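Local atomic coordinates of Zn-dependent hydrolase, glyoxylase (Echinicola vietnamensis, PDB entry 6T5K), a protein that probably hydrolyses beta-lactam antibiotics, including carbapenems, to substituted beta-amino acids, using zinc ions bound in a class B1 metallo-beta-lactamase fold. Residues Asp71-Ser74 against Glu78-Glu81; His102-Gly107 against Pro221-Trp226; Ala111-Ala114 against Pro118-Ala121. All coordinates share one frame; numbering follows the deposited sequence.

How the contacts relate
Contacts 1, 2 and 3 lie in one metallo-beta-lactamase domain. Contact 1 comes first along the chain and closes before contact 2 opens; contact 3 is nested in the long stretch of chain that contact 2 closes. Centres of contacts 1 and 2 are about 11 Å apart, as are those of contacts 1 and 3, while contacts 2 and 3 stand about 17 Å apart. Contact 1 touches both others: T72 N probably bonds C105 O (2.9 Å), and T79 CG2 packs on F112 CE1 (3.3 Å). Helices 103-106 and 109-114 follow each other from contact 2 to contact 3. With S74 close to the zinc site and T79 against helix 109-114, contact 1 lies between the metal centre and contact 3.

Contact 1: Asp71-Ser74 against Glu78-Glu81; sequences DTPS and ETSE
T72 OG1, on a side chain whose CB lies 3.6 Å from T79 OG1, has two hydrogen-bond partners. It donates to P73 O of its own segment at 2.8 Å, meeting that carbonyl at a C=O...donor angle of 137° and tilted 32° from its plane, and it also bonds the backbone N of G108. A first torsion of 68° sets the hydroxyl between the backbone N and the carbonyl carbon, from where it can bend round to the next carbonyl. These bonds stiffen the loop, and its contact with helix 76-88 is mostly van der Waals packing. The P73 ring does most of this work, lying along the first part of the helix. Its CB meets E78 CB at 3.4 Å, its CG lies 3.8 Å from E78 O, and its CD comes 3.4 Å from T79 OG1. The T79 side chain crosses that of T72 at a slant, and T79 CG2 is 4.2 Å from T72 CB. The T79 hydroxyl finds its polar partner within its own helix, in the carbonyl of T75, which leaves the side facing P73 and T72 to van der Waals contact. T75 OG1 in turn bonds E78 N, tying down the start of the helix. In the fold, 71-74 is the loop that carries strand 66-70 into helix 76-88; T72 leans on L109 and T79 on A111 of helix 109-114, P73 and E78 press on S44 of strand 39-48, and S74 reaches D104 of helix 103-106.

Contact 2: His102-Gly107 against Pro221-Trp226; sequences HLDCLG and PGHGNW. With ZN (zinc ion), chain H; ZN (zinc ion), chain G.
D104 and H223 meet through one zinc ion (chain H), which D104 OD2 binds at 2.3 Å and H223 NE2 at 2.2 Å. The two ligand atoms are 3.1 Å apart, and the side chains cross at about a right angle with carboxylate and ring planes 23° apart. The D104 carboxylate is swung between its backbone N and carbonyl carbon (chi1 57°), a turn that brings OD2 to the zinc. OD1 accepts a bond from water 2 at 2.6 Å. H223 holds CG opposite its carbonyl carbon (chi1 -55°); its ND1 bonds the carbonyl O of A55, which steadies the ring's rotation. C182 SG also binds this zinc. H100, H102 and D104 form the HxHxD motif of the metallo-beta-lactamase superfamily: H102, at the N-cap of helix 103-106, binds the other zinc ion (chain G) through ND1 at 2.0 Å, beside H100 and H163. D196 OD2 is hydrogen-bonded to H102 NE2, a second-shell hold on that ring. Water 2 lies between the metals, 1.9 Å from zinc G and 2.1 Å from zinc H, consistent with the bridging nucleophile of class B1 enzymes. Water 1 sits 2.9 Å from D104 OD2 and from G222 O, its protons contested.

Contact 3: Ala111-Ala114 against Pro118-Ala121; sequences AFHA and PSYA. With EDO (1,2-ethanediol), chain D; EDO (1,2-ethanediol), chain F.
H113 and S119 make the one direct touch between 111-114 and 118-121: H113 NE2 and S119 OG lie 2.6 Å apart in a nearly straight hydrogen bond (163°), whose donor could be either group. The hydroxyl approaches the edge of the imidazole close to the ring plane, and S119 CB follows in that plane, 3.4 Å from H113 NE2. S119 CB points toward the helix, and the first torsion of 60° brings OG to H113 NE2. The same oxygen is also bonded by the backbone N of Q138, so it is buried with a partner on each of two parts of the chain. This is the tight part of the contact. Elsewhere the packing is looser: even the closest CA atoms, those of H113 and P118, are 6.5 Å apart, and F112, whose CB points toward the strand, does not touch it and packs against L83, V96 and I117. At its other edge the partly exposed H113 ring meets a small molecule: ND1 donates at 2.9 Å and 168° to O2 of a 1,2-ethanediol (chain F) probably taken up from the crystallisation liquor. Bonds at both ring nitrogens would limit rotation of the imidazole in the crystal. Backbone bonds of P118 and Y120 to V96, and of S119 to K139, place the strand between strands 92-98 and 139-141. Strand 92-98, the helices that follow it and the parallel, adjacent strand 119-122 make up a beta-alpha-beta crossover, here within the alpha-beta/beta-alpha sandwich of the metallo-beta-lactamase fold.

Contact 1: Asp71-Ser74 against Glu78-Glu81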
# COMPACT_ATOMS: atom_id res chain seq x y z
N ASP A 71 -2.34 -3.48 -0.86
CA ASP A 71 -3.30 -3.39 0.23
C ASP A 71 -4.73 -3.59 -0.25
O ASP A 71 -5.13 -3.15 -1.34
CB ASP A 71 -3.20 -2.08 1.01
CG ASP A 71 -2.00 -2.03 1.93
OD1 ASP A 71 -1.17 -2.96 1.92
OD2 ASP A 71 -1.89 -1.02 2.67
N THR A 72 -5.49 -4.27 0.56
CA THR A 72 -6.93 -4.30 0.37
C THR A 72 -7.56 -3.18 1.19
O THR A 72 -6.98 -2.74 2.19
CB THR A 72 -7.52 -5.62 0.84
OG1 THR A 72 -7.42 -5.75 2.26
CG2 THR A 72 -6.83 -6.80 0.20
N PRO A 73 -8.73 -2.70 0.78
CA PRO A 73 -9.59 -2.01 1.75
C PRO A 73 -9.80 -2.87 2.99
O PRO A 73 -9.56 -4.08 2.97
CB PRO A 73 -10.89 -1.80 0.96
CG PRO A 73 -10.45 -1.79 -0.50
CD PRO A 73 -9.34 -2.82 -0.55
N SER A 74 -10.23 -2.27 4.10
CA SER A 74 -10.35 -3.03 5.35
C SER A 74 -11.41 -4.12 5.26
O SER A 74 -11.30 -5.16 5.94
CB SER A 74 -10.74 -2.10 6.50
OG SER A 74 -9.65 -1.26 6.86
N GLU A 78 -15.73 -3.65 0.56
CA GLU A 78 -15.00 -2.63 -0.18
C GLU A 78 -13.98 -3.25 -1.13
O GLU A 78 -13.76 -2.70 -2.22
CB GLU A 78 -14.29 -1.70 0.79
CG GLU A 78 -15.20 -0.99 1.80
CD GLU A 78 -14.46 -0.52 3.06
OE1 GLU A 78 -15.04 0.29 3.80
OE2 GLU A 78 -13.30 -0.93 3.29
N THR A 79 -13.43 -4.41 -0.77
CA THR A 79 -12.48 -5.07 -1.65
C THR A 79 -13.21 -5.61 -2.88
O THR A 79 -12.70 -5.53 -4.00
CB THR A 79 -11.70 -6.15 -0.89
OG1 THR A 79 -11.11 -5.56 0.28
CG2 THR A 79 -10.62 -6.75 -1.73
N SER A 80 -14.39 -6.19 -2.69
CA SER A 80 -15.20 -6.62 -3.83
C SER A 80 -15.54 -5.45 -4.76
O SER A 80 -15.53 -5.60 -5.99
CB SER A 80 -16.46 -7.32 -3.34
OG SER A 80 -16.08 -8.46 -2.57
N GLU A 81 -15.81 -4.28 -4.19
CA GLU A 81 -16.06 -3.10 -5.02
C GLU A 81 -14.84 -2.74 -5.86
O GLU A 81 -14.95 -2.42 -7.05
CB GLU A 81 -16.45 -1.93 -4.12
CG GLU A 81 -17.45 -1.00 -4.70
CD GLU A 81 -17.84 0.10 -3.74
OE1 GLU A 81 -17.93 1.24 -4.22
OE2 GLU A 81 -18.08 -0.16 -2.54

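Contact 2: His102-Gly107 against Pro221-Trp226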
# COMPACT_ATOMS: atom_id res chain seq x y z
N HIS A 102 -1.79 -5.74 9.36
CA HIS A 102 -3.01 -5.14 9.90
C HIS A 102 -4.17 -5.22 8.89
O HIS A 102 -4.00 -5.46 7.70
CB HIS A 102 -2.77 -3.68 10.25
CG HIS A 102 -1.96 -3.46 11.48
ND1 HIS A 102 -1.31 -2.26 11.73
CD2 HIS A 102 -1.71 -4.25 12.54
CE1 HIS A 102 -0.71 -2.34 12.90
NE2 HIS A 102 -0.93 -3.54 13.41
N LEU A 103 -5.38 -4.95 9.39
CA LEU A 103 -6.59 -5.15 8.57
C LEU A 103 -6.74 -4.13 7.44
O LEU A 103 -7.40 -4.44 6.44
CB LEU A 103 -7.82 -5.21 9.48
CG LEU A 103 -7.90 -6.47 10.34
CD1 LEU A 103 -9.02 -6.31 11.34
CD2 LEU A 103 -8.14 -7.73 9.50
N ASP A 104 -6.14 -2.95 7.55
CA ASP A 104 -6.16 -2.00 6.43
C ASP A 104 -5.14 -2.34 5.35
O ASP A 104 -4.88 -1.52 4.45
CB ASP A 104 -6.01 -0.54 6.92
CG ASP A 104 -4.74 -0.28 7.74
OD1 ASP A 104 -4.39 -1.15 8.59
OD2 ASP A 104 -4.11 0.82 7.56
N CYS A 105 -4.54 -3.52 5.46
CA CYS A 105 -3.71 -4.10 4.42
C CYS A 105 -4.29 -5.39 3.88
O CYS A 105 -4.11 -5.70 2.70
CB CYS A 105 -2.31 -4.39 4.96
SG CYS A 105 -1.53 -2.97 5.68
N LEU A 106 -4.96 -6.20 4.74
CA LEU A 106 -5.31 -7.54 4.30
C LEU A 106 -6.71 -7.98 4.69
O LEU A 106 -7.05 -9.15 4.47
CB LEU A 106 -4.27 -8.58 4.76
CG LEU A 106 -3.74 -8.50 6.19
CD1 LEU A 106 -4.89 -8.78 7.15
CD2 LEU A 106 -2.65 -9.50 6.41
N GLY A 107 -7.53 -7.09 5.22
CA GLY A 107 -8.86 -7.50 5.64
C GLY A 107 -9.68 -8.10 4.52
O GLY A 107 -10.56 -8.93 4.76
N PRO A 221 1.25 7.62 1.21
CA PRO A 221 1.26 7.10 2.58
C PRO A 221 0.07 6.19 2.79
O PRO A 221 -0.85 6.14 1.99
CB PRO A 221 1.09 8.38 3.41
CG PRO A 221 0.18 9.23 2.53
CD PRO A 221 0.59 8.94 1.12
N GLY A 222 0.09 5.48 3.91
CA GLY A 222 -1.00 4.58 4.24
C GLY A 222 -2.28 5.28 4.61
O GLY A 222 -3.35 4.68 4.48
N HIS A 223 -2.19 6.54 5.03
CA HIS A 223 -3.35 7.34 5.40
C HIS A 223 -3.04 8.78 4.99
O HIS A 223 -1.90 9.22 5.12
CB HIS A 223 -3.58 7.26 6.92
CG HIS A 223 -3.72 5.84 7.42
ND1 HIS A 223 -4.90 5.13 7.36
CD2 HIS A 223 -2.80 5.00 7.95
CE1 HIS A 223 -4.70 3.91 7.84
NE2 HIS A 223 -3.43 3.82 8.22
N GLY A 224 -4.05 9.50 4.51
CA GLY A 224 -3.88 10.92 4.22
C GLY A 224 -3.44 11.18 2.80
O GLY A 224 -3.41 10.30 1.94
N ASN A 225 -3.08 12.44 2.57
CA ASN A 225 -2.73 12.90 1.24
C ASN A 225 -1.37 12.36 0.78
O ASN A 225 -0.40 12.33 1.55
CB ASN A 225 -2.71 14.43 1.19
CG ASN A 225 -4.09 15.04 1.31
OD1 ASN A 225 -5.08 14.47 0.87
ND2 ASN A 225 -4.17 16.21 1.92
N TRP A 226 -1.30 11.96 -0.49
CA TRP A 226 -0.02 11.66 -1.08
C TRP A 226 0.67 12.96 -1.48
O TRP A 226 0.08 14.04 -1.57
CB TRP A 226 -0.24 10.74 -2.28
CG TRP A 226 -1.34 11.18 -3.19
CD1 TRP A 226 -1.22 11.95 -4.30
CD2 TRP A 226 -2.74 10.83 -3.09
NE1 TRP A 226 -2.44 12.12 -4.88
CE2 TRP A 226 -3.39 11.46 -4.15
CE3 TRP A 226 -3.49 10.09 -2.18
CZ2 TRP A 226 -4.76 11.33 -4.35
CZ3 TRP A 226 -4.84 9.98 -2.37
CH2 TRP A 226 -5.45 10.58 -3.45
ZN ZN H . -2.43 1.92 8.66
ZN ZN G . -1.03 -0.77 10.37
O HOH W 1 -3.85 1.87 4.92
O HOH W 2 -2.59 0.22 9.92
O HOH W 3 -1.39 3.29 10.18

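Contact 3: Ala111-Ala114 against Pro118-Ala121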
# COMPACT_ATOMS: atom_id res chain seq x y z
N ALA A 111 -11.50 -11.92 -0.95
CA ALA A 111 -12.06 -11.53 -2.24
C ALA A 111 -11.08 -11.78 -3.37
O ALA A 111 -11.48 -12.11 -4.49
CB ALA A 111 -12.49 -10.06 -2.20
N PHE A 112 -9.79 -11.59 -3.11
CA PHE A 112 -8.78 -11.90 -4.12
C PHE A 112 -8.63 -13.41 -4.27
O PHE A 112 -8.61 -13.94 -5.39
CB PHE A 112 -7.45 -11.27 -3.74
CG PHE A 112 -7.39 -9.80 -4.01
CD1 PHE A 112 -7.86 -8.88 -3.08
CD2 PHE A 112 -6.87 -9.33 -5.20
CE1 PHE A 112 -7.80 -7.53 -3.34
CE2 PHE A 112 -6.82 -7.98 -5.45
CZ PHE A 112 -7.29 -7.08 -4.51
N HIS A 113 -8.57 -14.12 -3.14
CA HIS A 113 -8.37 -15.55 -3.19
C HIS A 113 -9.52 -16.23 -3.89
O HIS A 113 -9.31 -17.15 -4.69
CB HIS A 113 -8.21 -16.06 -1.77
CG HIS A 113 -7.00 -15.55 -1.07
ND1 HIS A 113 -6.84 -15.65 0.29
CD2 HIS A 113 -5.88 -14.94 -1.55
CE1 HIS A 113 -5.67 -15.11 0.63
NE2 HIS A 113 -5.08 -14.66 -0.47
N ALA A 114 -10.74 -15.78 -3.66
CA ALA A 114 -11.91 -16.37 -4.31
C ALA A 114 -11.77 -16.33 -5.83
O ALA A 114 -12.31 -17.20 -6.54
CB ALA A 114 -13.14 -15.58 -3.90
N PRO A 118 -3.33 -14.43 -6.65
CA PRO A 118 -2.42 -14.75 -5.56
C PRO A 118 -2.11 -13.54 -4.72
O PRO A 118 -2.03 -12.41 -5.22
CB PRO A 118 -1.16 -15.22 -6.28
CG PRO A 118 -1.21 -14.52 -7.61
CD PRO A 118 -2.67 -14.49 -7.97
N SER A 119 -1.89 -13.78 -3.43
CA SER A 119 -1.53 -12.74 -2.49
C SER A 119 -0.12 -12.96 -1.97
O SER A 119 0.29 -14.11 -1.72
CB SER A 119 -2.51 -12.66 -1.33
OG SER A 119 -2.57 -13.88 -0.59
N TYR A 120 0.60 -11.86 -1.82
CA TYR A 120 1.99 -11.89 -1.38
C TYR A 120 2.19 -10.93 -0.22
O TYR A 120 1.50 -9.93 -0.10
CB TYR A 120 2.90 -11.38 -2.50
CG TYR A 120 2.92 -12.23 -3.74
CD1 TYR A 120 1.91 -12.14 -4.68
CD2 TYR A 120 3.94 -13.16 -3.96
CE1 TYR A 120 1.93 -12.93 -5.82
CE2 TYR A 120 3.97 -13.94 -5.11
CZ TYR A 120 2.95 -13.83 -6.03
OH TYR A 120 2.97 -14.60 -7.17
N ALA A 121 3.20 -11.22 0.59
CA ALA A 121 3.54 -10.33 1.70
C ALA A 121 4.91 -10.74 2.22
O ALA A 121 5.45 -11.79 1.87
CB ALA A 121 2.50 -10.41 2.81
C1 EDO D . -10.42 -19.78 -4.28
O1 EDO D . -11.32 -20.06 -5.35
C2 EDO D . -11.09 -20.08 -2.94
O2 EDO D . -10.57 -19.23 -1.90
C1 EDO F . -8.31 -16.17 4.70
O1 EDO F . -6.99 -16.62 5.12
C2 EDO F . -8.40 -15.58 3.26
O2 EDO F . -8.88 -16.48 2.19